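Local coordinates for protein malate dehydrogenase (Picrophilus torridus, PDB 4BGV) that catalyses the reversible NAD-dependent oxidation of malate to oxaloacetate, a reaction of the tricarboxylic acid cycle, at residues S3-I8 with S244-R249; A18-I23 with S237-V242; A127-Y132 with E306-N311; A257-T260 with T266-V269. One frame throughout, in Å; residues are numbered along the deposited sequence. Where two conformers were deposited one is given.

In the fold
The four contacts fall into two groups well apart in the molecule. Contacts 1 and 2 share helix 232-246, which lies against strand 4-8 and then helix 12-23 of the nucleotide-binding half; their centres are 9 Å apart, and Ile-5 CG2 touches Leu-21 CD1 at 3.7 Å. Contacts 3 and 4, with centres 12 Å apart, lie 24 to 27 Å from the first pair, centre to centre. Along the chain, contact 2 is nested inside contact 1 and contact 4 inside contact 3, while contact 3 interlocks with both 1 and 2. Contacts 1, 2 and 3 therefore join the NAD-binding and C-terminal halves at two separate places, whereas contact 4 stays within the C-terminal half.

Contact 1: S3-I8 with S244-R249; sequences SKISVI and SIVNDR
Val-246 faces Ser-3 and Ile-5 with its two methyl groups divided between them. Val-246 CG1 presses on the serine, lying 3.5 Å from both Ser-3 CB and Ser-3 OG, so it meets the side of the short CH2-OH arm instead of one end. The carbon-carbon approach is a little tighter than an ordinary van der Waals contact. Val-246 CG2 turns to Ile-5, two residues further along, and meets Ile-5 CG1 at 4.1 Å, the two branched chains passing at a slant. The valine torsion explains this division: CG1 stands opposite the backbone N (chi1 170°), which leaves CG2 beside that N, where it meets the isoleucine. In the fold, the first strand of the Rossmann sheet meets the C-terminal end of helix 232-246, with Val-78 of the adjacent strand also touching Val-246.

Directly after Val-246 the helix closes in a Schellman motif. Arg-249 N bonds to Ser-244 O at 2.9 Å, Asp-248 N makes a weak bond to Ile-245 O, and Asp-248 has the positive phi of the C-prime residue. Arg-249 then forms salt bridges with Asp-56 of a second subunit and Glu-170 of a third.

No hydrogen bond links the two segments. The contact rests on non-directional dispersion and close fit, one of several that place the helix end against the sheet.

Contact 2: A18-I23 with S237-V242; sequences AQTLAI and SIAVMV
Helices 18-23 and 237-242 pack with their axes 9.4 Å apart at a signed crossing angle of -52°, and their CA atoms come nearest at Leu-21 and Ala-239, 6.2 Å apart. The first is the end of the helix that follows the glycine-rich turn of the Rossmann fold, a turn that probably binds NAD; the second belongs to helix 232-246 of the C-terminal half.

Ala-239 is at the closest point. It directs its methyl at the other helix and is met by two side chains. Leu-21 leaves its helix to the side of this line, but its CD2 branch comes back: Leu-21 CD2 reaches Ala-239 CB at 4.0 Å and Val-242 CG1 at the same distance, so that one methyl bridges successive turns of the partner helix. Leucine and valine cross at roughly a right angle. Ile-5 of contact 1 touches both of them.

Thr-20 is split by polarity. Its OG1 bonds to Thr-16 O in its own helix, and with OG1 on the N side (chi1 -60°) the methyl is left for the neighbour. Trp-53 of a fourth subunit also packs on this threonine. Across the helices Thr-20 CG2 and Ala-239 CB are only 3.4 Å apart, tighter than a usual methyl contact.

Contact 3: A127-Y132 with E306-N311; sequences ADIMAY and ESVKKN
The start of helix 127-138, the Rossmann helix that follows strand 119-122, leans on the long C-terminal helix 295-321, with Asp-128 and Ile-129 on one side and Val-308 and Asn-311 on the other. The axes run 10.0 Å apart at their closest, with 37° between their directions.

Ile-129 does most of the work. Ile-129 CD1 lies 3.6 Å from Asn-311 CB, and CG1 backs it against the same carbon, the isoleucine and asparagine chains crossing nearly at right angles. The same methyl, Ile-129 CD1, also touches Val-308 CG1 at 4.1 Å, while CG2 rests near the backbone O of Asn-311.

Asp-128 holds its carboxylate folded back, CG lying between the backbone N and the carbonyl carbon (chi1 40°). The N-H of Ile-129 meets Asp-128 OD1 on its anti side in a bent bond, Ile-129 N to Asp-128 OD1 2.7 Å, somewhat out of the carboxylate plane. The other oxygen, Asp-128 OD2, is directed across the contact and packs against Val-308 CG2 at 3.5 Å. A carboxylate in the first turn of a helix would be expected to interact favourably with the helix dipole. On the partner helix, Lys-310 NZ reaches Asn-311 OD1 at 3.1 Å from above the carbonyl plane.

Asn-311 also touches Arg-93 of helix 93-114, probably a substrate-binding residue. Further along, Tyr-132 hydrogen-bonds Asp-316 of the long helix and packs on Phe-273, while Val-308 meets Ile-274, so strand 272-281 adjoins both helices.

Contact 4: A257-T260 with T266-V269; sequences AYIT and TYLV
Ile-259 packs against Val-269 and Tyr-267 inside the connection that leads from strand 251-259 through helix 262-267 to the neighbouring antiparallel strand 272-281. The connection belongs to the three-stranded sheet of the C-terminal half, away from the probable substrate and NAD sites.

The tight part lies between isoleucine and valine. Val-269 CG2 is 3.8 Å from both Ile-259 CB and Ile-259 CG1, so a single methyl nestles against the branch point. It reaches there because CG2 takes the place between the backbone N and carbonyl carbon, CG1 being turned to the N side (chi1 -74°). Alongside it, Ile-259 CG2 is 3.6 Å from Val-269 O, which itself accepts a hydrogen bond from Ser-264 OG. Ile-259 is buried, and Ile-274 of the next strand also touches it.

Toward the tyrosine the fit is looser. Ile-259 CG2 comes to 4.2 Å from Tyr-267 CB, and Ile-259 CD1 meets the ring obliquely. The open side is formed by residues that turn away from the contact: Leu-268, which leaves the helix with positive phi, is exposed, and Thr-260 at the other segment is partly so.

The tyrosine ring also has partners outside the two segments. Its OH is hydrogen-bonded to Tyr-289 O and Leu-291 N, and Trp-301 of the C-terminal helix meets the ring while its NE1 bonds to the backbone O of Tyr-267. One face of the ring carries Thr-266 CG2, 3.6 Å above the ring plane of Tyr-267 and over its centre.

Contact 1: S3-I8 with S244-R249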
# COMPACT_ATOMS: atom_id res chain seq x y z
N SER A 3 0.71 15.85 10.12
CA SER A 3 -0.58 16.48 10.36
C SER A 3 -1.28 15.75 11.48
O SER A 3 -0.96 14.60 11.80
CB SER A 3 -1.45 16.45 9.11
OG SER A 3 -0.95 17.36 8.13
N LYS A 4 -2.25 16.44 12.08
CA LYS A 4 -2.99 15.93 13.21
C LYS A 4 -4.47 15.92 12.87
O LYS A 4 -5.01 16.91 12.36
CB LYS A 4 -2.72 16.81 14.43
CG LYS A 4 -3.58 16.49 15.64
CD LYS A 4 -3.11 17.35 16.81
CE LYS A 4 -3.83 17.01 18.11
NZ LYS A 4 -3.35 17.93 19.21
N ILE A 5 -5.12 14.80 13.11
CA ILE A 5 -6.55 14.69 12.88
C ILE A 5 -7.20 14.32 14.21
O ILE A 5 -6.75 13.39 14.89
CB ILE A 5 -6.87 13.60 11.83
CG1 ILE A 5 -6.15 13.90 10.51
CG2 ILE A 5 -8.38 13.46 11.61
CD1 ILE A 5 -4.88 13.05 10.30
N SER A 6 -8.23 15.06 14.59
CA SER A 6 -9.02 14.72 15.75
C SER A 6 -10.31 14.08 15.27
O SER A 6 -10.92 14.56 14.32
CB SER A 6 -9.35 15.96 16.59
OG SER A 6 -8.19 16.45 17.24
N VAL A 7 -10.71 12.99 15.93
CA VAL A 7 -11.98 12.32 15.66
C VAL A 7 -12.86 12.38 16.90
O VAL A 7 -12.53 11.82 17.95
CB VAL A 7 -11.73 10.84 15.25
CG1 VAL A 7 -13.04 10.10 15.04
CG2 VAL A 7 -10.86 10.78 13.99
N ILE A 8 -13.98 13.09 16.79
CA ILE A 8 -14.92 13.23 17.89
C ILE A 8 -15.95 12.11 17.77
O ILE A 8 -16.69 12.04 16.79
CB ILE A 8 -15.57 14.62 17.89
CG1 ILE A 8 -14.51 15.72 17.99
CG2 ILE A 8 -16.58 14.75 19.04
CD1 ILE A 8 -15.10 17.14 18.00
N SER A 244 -7.84 13.99 1.53
CA SER A 244 -7.77 14.97 0.45
C SER A 244 -7.47 16.36 1.02
O SER A 244 -6.80 17.17 0.38
CB SER A 244 -9.06 15.01 -0.39
OG SER A 244 -8.86 15.76 -1.59
N ILE A 245 -7.99 16.65 2.21
CA ILE A 245 -7.64 17.92 2.87
C ILE A 245 -6.19 17.91 3.37
O ILE A 245 -5.37 18.79 3.01
CB ILE A 245 -8.56 18.21 4.07
CG1 ILE A 245 -10.01 18.27 3.62
CG2 ILE A 245 -8.17 19.54 4.75
CD1 ILE A 245 -11.01 18.44 4.75
N VAL A 246 -5.87 16.92 4.19
CA VAL A 246 -4.55 16.81 4.83
C VAL A 246 -3.43 16.79 3.80
O VAL A 246 -2.41 17.47 3.95
CB VAL A 246 -4.48 15.57 5.74
CG1 VAL A 246 -3.05 15.32 6.22
CG2 VAL A 246 -5.42 15.74 6.93
N ASN A 247 -3.62 16.01 2.75
CA ASN A 247 -2.58 15.85 1.75
C ASN A 247 -2.87 16.65 0.48
O ASN A 247 -2.22 16.43 -0.55
CB ASN A 247 -2.38 14.37 1.46
CG ASN A 247 -1.79 13.64 2.65
OD1 ASN A 247 -0.98 14.22 3.38
ND2 ASN A 247 -2.18 12.39 2.86
N ASP A 248 -3.87 17.53 0.55
CA ASP A 248 -4.17 18.48 -0.53
C ASP A 248 -4.31 17.77 -1.90
O ASP A 248 -3.74 18.20 -2.90
CB ASP A 248 -3.08 19.55 -0.56
CG ASP A 248 -3.45 20.76 -1.40
OD1 ASP A 248 -4.65 21.12 -1.47
OD2 ASP A 248 -2.53 21.37 -1.98
N ARG A 249 -5.08 16.69 -1.92
CA ARG A 249 -5.17 15.82 -3.09
C ARG A 249 -5.99 16.42 -4.25
O ARG A 249 -5.85 16.00 -5.41
CB ARG A 249 -5.75 14.45 -2.72
CG ARG A 249 -4.84 13.57 -1.84
CD ARG A 249 -5.33 12.12 -1.81
NE ARG A 249 -5.32 11.49 -3.13
CZ ARG A 249 -5.77 10.27 -3.39
NH1 ARG A 249 -6.29 9.52 -2.42
NH2 ARG A 249 -5.72 9.78 -4.63

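Contact 2: A18-I23 with S237-V242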
# COMPACT_ATOMS: atom_id res chain seq x y z
N ALA A 18 -10.57 6.25 12.59
CA ALA A 18 -9.23 6.33 13.19
C ALA A 18 -8.33 5.20 12.68
O ALA A 18 -7.17 5.42 12.30
CB ALA A 18 -9.32 6.31 14.72
N GLN A 19 -8.86 3.97 12.66
CA GLN A 19 -8.06 2.84 12.19
C GLN A 19 -7.73 2.99 10.70
O GLN A 19 -6.64 2.63 10.26
CB GLN A 19 -8.77 1.51 12.45
CG GLN A 19 -8.03 0.27 11.91
CD GLN A 19 -6.70 -0.01 12.64
OE1 GLN A 19 -6.66 -0.81 13.58
NE2 GLN A 19 -5.62 0.63 12.19
N THR A 20 -8.68 3.54 9.95
CA THR A 20 -8.48 3.76 8.52
C THR A 20 -7.40 4.82 8.24
O THR A 20 -6.51 4.62 7.38
CB THR A 20 -9.82 4.18 7.85
OG1 THR A 20 -10.76 3.13 8.04
CG2 THR A 20 -9.63 4.40 6.35
N LEU A 21 -7.49 5.94 8.95
CA LEU A 21 -6.46 6.99 8.84
C LEU A 21 -5.09 6.45 9.20
O LEU A 21 -4.10 6.84 8.57
CB LEU A 21 -6.79 8.17 9.75
CG LEU A 21 -8.08 8.91 9.34
CD1 LEU A 21 -8.42 9.98 10.36
CD2 LEU A 21 -7.94 9.53 7.93
N ALA A 22 -5.02 5.57 10.19
CA ALA A 22 -3.72 5.01 10.60
C ALA A 22 -3.15 4.12 9.51
O ALA A 22 -1.98 4.26 9.13
CB ALA A 22 -3.85 4.23 11.92
N ILE A 23 -3.97 3.20 8.99
CA ILE A 23 -3.55 2.34 7.88
C ILE A 23 -3.05 3.15 6.67
O ILE A 23 -2.05 2.80 6.05
CB ILE A 23 -4.70 1.40 7.47
CG1 ILE A 23 -4.96 0.40 8.61
CG2 ILE A 23 -4.40 0.69 6.14
CD1 ILE A 23 -6.33 -0.27 8.57
N SER A 237 -15.10 5.98 3.30
CA SER A 237 -15.70 7.11 2.57
C SER A 237 -15.33 8.45 3.23
O SER A 237 -15.09 9.45 2.55
CB SER A 237 -17.23 6.97 2.50
OG SER A 237 -17.58 5.78 1.80
N ILE A 238 -15.26 8.43 4.55
CA ILE A 238 -14.88 9.61 5.32
C ILE A 238 -13.38 9.85 5.20
O ILE A 238 -12.94 10.99 4.97
CB ILE A 238 -15.24 9.40 6.80
CG1 ILE A 238 -16.77 9.33 6.96
CG2 ILE A 238 -14.62 10.48 7.68
CD1 ILE A 238 -17.17 8.63 8.27
N ALA A 239 -12.59 8.79 5.33
CA ALA A 239 -11.13 8.93 5.25
C ALA A 239 -10.66 9.50 3.91
O ALA A 239 -9.71 10.28 3.87
CB ALA A 239 -10.44 7.60 5.54
N VAL A 240 -11.30 9.12 2.80
CA VAL A 240 -10.85 9.68 1.52
C VAL A 240 -11.07 11.20 1.47
O VAL A 240 -10.31 11.93 0.85
CB VAL A 240 -11.45 8.97 0.27
CG1 VAL A 240 -11.00 7.51 0.22
CG2 VAL A 240 -12.97 9.09 0.25
N MET A 241 -12.12 11.68 2.14
CA MET A 241 -12.36 13.12 2.26
C MET A 241 -11.29 13.77 3.14
O MET A 241 -10.72 14.80 2.78
CB MET A 241 -13.73 13.41 2.86
CG MET A 241 -14.89 13.07 1.93
SD MET A 241 -16.48 12.98 2.80
CE MET A 241 -16.75 14.69 3.30
N VAL A 242 -11.03 13.17 4.30
CA VAL A 242 -10.05 13.73 5.24
C VAL A 242 -8.65 13.81 4.62
O VAL A 242 -7.95 14.83 4.72
CB VAL A 242 -9.98 12.89 6.53
CG1 VAL A 242 -8.85 13.40 7.45
CG2 VAL A 242 -11.35 12.90 7.25

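Contact 3: A127-Y132 with E306-N311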
# COMPACT_ATOMS: atom_id res chain seq x y z
N ALA A 127 -25.89 14.93 7.38
CA ALA A 127 -24.67 15.70 7.52
C ALA A 127 -24.76 17.09 6.88
O ALA A 127 -23.99 17.98 7.24
CB ALA A 127 -23.46 14.91 6.97
N ASP A 128 -25.68 17.29 5.94
CA ASP A 128 -25.81 18.65 5.42
C ASP A 128 -26.33 19.57 6.53
O ASP A 128 -25.73 20.62 6.80
CB ASP A 128 -26.66 18.73 4.15
CG ASP A 128 -27.87 17.83 4.19
OD1 ASP A 128 -28.29 17.42 5.30
OD2 ASP A 128 -28.42 17.54 3.09
N ILE A 129 -27.39 19.16 7.21
CA ILE A 129 -27.93 19.96 8.32
C ILE A 129 -26.94 20.04 9.49
O ILE A 129 -26.81 21.09 10.13
CB ILE A 129 -29.29 19.42 8.86
CG1 ILE A 129 -30.21 19.04 7.70
CG2 ILE A 129 -29.96 20.44 9.80
CD1 ILE A 129 -30.42 20.16 6.66
N MET A 130 -26.29 18.93 9.81
CA MET A 130 -25.33 18.92 10.92
C MET A 130 -24.11 19.78 10.61
O MET A 130 -23.56 20.40 11.52
CB MET A 130 -24.93 17.50 11.31
CG MET A 130 -26.10 16.67 11.85
SD MET A 130 -27.05 17.49 13.14
CE MET A 130 -28.72 17.11 12.63
N ALA A 131 -23.69 19.83 9.35
CA ALA A 131 -22.63 20.76 8.94
C ALA A 131 -23.09 22.21 9.11
O ALA A 131 -22.33 23.07 9.55
CB ALA A 131 -22.20 20.50 7.48
N TYR A 132 -24.34 22.47 8.75
CA TYR A 132 -24.93 23.79 8.95
C TYR A 132 -24.91 24.17 10.43
O TYR A 132 -24.51 25.28 10.79
CB TYR A 132 -26.34 23.82 8.37
CG TYR A 132 -27.02 25.17 8.41
CD1 TYR A 132 -26.45 26.29 7.79
CD2 TYR A 132 -28.24 25.33 9.05
CE1 TYR A 132 -27.08 27.53 7.83
CE2 TYR A 132 -28.88 26.55 9.09
CZ TYR A 132 -28.30 27.64 8.48
OH TYR A 132 -28.95 28.84 8.53
N GLU A 306 -36.02 21.41 -1.03
CA GLU A 306 -37.09 21.71 -0.07
C GLU A 306 -36.85 21.02 1.28
O GLU A 306 -37.06 21.62 2.33
CB GLU A 306 -38.45 21.33 -0.66
CG GLU A 306 -39.37 20.53 0.26
CD GLU A 306 -39.85 19.24 -0.38
OE1 GLU A 306 -40.88 19.28 -1.09
OE2 GLU A 306 -39.20 18.18 -0.19
N SER A 307 -36.37 19.78 1.23
CA SER A 307 -36.07 19.03 2.44
C SER A 307 -34.97 19.71 3.26
O SER A 307 -35.09 19.86 4.48
CB SER A 307 -35.65 17.60 2.07
OG SER A 307 -35.09 16.93 3.17
N VAL A 308 -33.90 20.11 2.59
CA VAL A 308 -32.79 20.82 3.24
C VAL A 308 -33.24 22.17 3.79
O VAL A 308 -32.89 22.53 4.92
CB VAL A 308 -31.59 20.96 2.29
CG1 VAL A 308 -30.49 21.80 2.94
CG2 VAL A 308 -31.06 19.58 1.93
N LYS A 309 -34.01 22.92 3.01
CA LYS A 309 -34.52 24.21 3.46
C LYS A 309 -35.35 24.05 4.74
O LYS A 309 -35.24 24.86 5.66
CB LYS A 309 -35.40 24.85 2.39
CG LYS A 309 -34.67 25.50 1.21
CD LYS A 309 -35.70 26.23 0.37
CE LYS A 309 -35.11 26.98 -0.80
NZ LYS A 309 -36.20 27.67 -1.56
N LYS A 310 -36.18 23.01 4.76
CA LYS A 310 -37.08 22.77 5.89
C LYS A 310 -36.29 22.41 7.15
O LYS A 310 -36.54 22.96 8.23
CB LYS A 310 -38.05 21.65 5.53
CG LYS A 310 -39.13 21.40 6.57
CD LYS A 310 -38.85 20.14 7.37
CE LYS A 310 -38.86 18.91 6.48
NZ LYS A 310 -38.46 17.69 7.24
N ASN A 311 -35.36 21.49 7.02
CA ASN A 311 -34.55 21.07 8.15
C ASN A 311 -33.56 22.14 8.62
O ASN A 311 -33.24 22.22 9.81
CB ASN A 311 -33.81 19.76 7.84
CG ASN A 311 -34.73 18.56 7.83
OD1 ASN A 311 -35.77 18.56 8.49
ND2 ASN A 311 -34.35 17.51 7.10

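Contact 4: A257-T260 with T266-V269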
# COMPACT_ATOMS: atom_id res chain seq x y z
N ALA A 257 -21.83 20.96 1.10
CA ALA A 257 -21.01 22.16 1.11
C ALA A 257 -21.88 23.40 1.12
O ALA A 257 -23.02 23.37 0.68
CB ALA A 257 -20.06 22.18 -0.09
N TYR A 258 -21.31 24.50 1.61
CA TYR A 258 -22.03 25.75 1.75
C TYR A 258 -22.19 26.44 0.40
O TYR A 258 -21.21 26.71 -0.28
CB TYR A 258 -21.24 26.66 2.69
CG TYR A 258 -21.98 27.86 3.20
CD1 TYR A 258 -23.08 27.72 4.03
CD2 TYR A 258 -21.56 29.15 2.88
CE1 TYR A 258 -23.76 28.83 4.53
CE2 TYR A 258 -22.22 30.26 3.39
CZ TYR A 258 -23.32 30.09 4.19
OH TYR A 258 -23.99 31.18 4.68
N ILE A 259 -23.44 26.73 0.03
CA ILE A 259 -23.77 27.31 -1.27
C ILE A 259 -24.06 28.81 -1.14
O ILE A 259 -24.95 29.20 -0.37
CB ILE A 259 -25.03 26.62 -1.87
CG1 ILE A 259 -24.90 25.10 -1.78
CG2 ILE A 259 -25.29 27.10 -3.32
CD1 ILE A 259 -23.76 24.51 -2.64
N THR A 260 -23.30 29.64 -1.86
CA THR A 260 -23.51 31.09 -1.86
C THR A 260 -23.16 31.69 -3.19
O THR A 260 -22.64 31.02 -4.07
CB THR A 260 -22.60 31.82 -0.86
OG1 THR A 260 -21.23 31.48 -1.11
CG2 THR A 260 -22.97 31.49 0.54
N THR A 266 -27.34 28.30 -9.55
CA THR A 266 -27.36 26.92 -10.06
C THR A 266 -28.10 25.94 -9.14
O THR A 266 -28.89 25.11 -9.60
CB THR A 266 -25.91 26.40 -10.27
OG1 THR A 266 -25.31 27.08 -11.38
CG2 THR A 266 -25.91 24.89 -10.53
N TYR A 267 -27.83 26.03 -7.84
CA TYR A 267 -28.37 25.03 -6.91
C TYR A 267 -29.62 25.46 -6.15
O TYR A 267 -30.15 24.70 -5.35
CB TYR A 267 -27.27 24.52 -5.97
CG TYR A 267 -26.22 23.75 -6.73
CD1 TYR A 267 -26.52 22.51 -7.27
CD2 TYR A 267 -24.94 24.27 -6.94
CE1 TYR A 267 -25.57 21.79 -7.99
CE2 TYR A 267 -23.97 23.55 -7.66
CZ TYR A 267 -24.30 22.31 -8.18
OH TYR A 267 -23.37 21.59 -8.90
N LEU A 268 -30.08 26.69 -6.40
CA LEU A 268 -31.39 27.15 -5.93
C LEU A 268 -31.54 27.15 -4.42
O LEU A 268 -32.65 27.07 -3.89
CB LEU A 268 -32.51 26.30 -6.56
CG LEU A 268 -32.34 26.02 -8.06
CD1 LEU A 268 -33.53 25.22 -8.57
CD2 LEU A 268 -32.19 27.30 -8.84
N VAL A 269 -30.41 27.22 -3.72
CA VAL A 269 -30.40 27.44 -2.28
C VAL A 269 -29.39 28.51 -2.00
O VAL A 269 -28.43 28.69 -2.75
CB VAL A 269 -29.98 26.19 -1.48
CG1 VAL A 269 -31.08 25.16 -1.47
CG2 VAL A 269 -28.68 25.59 -2.04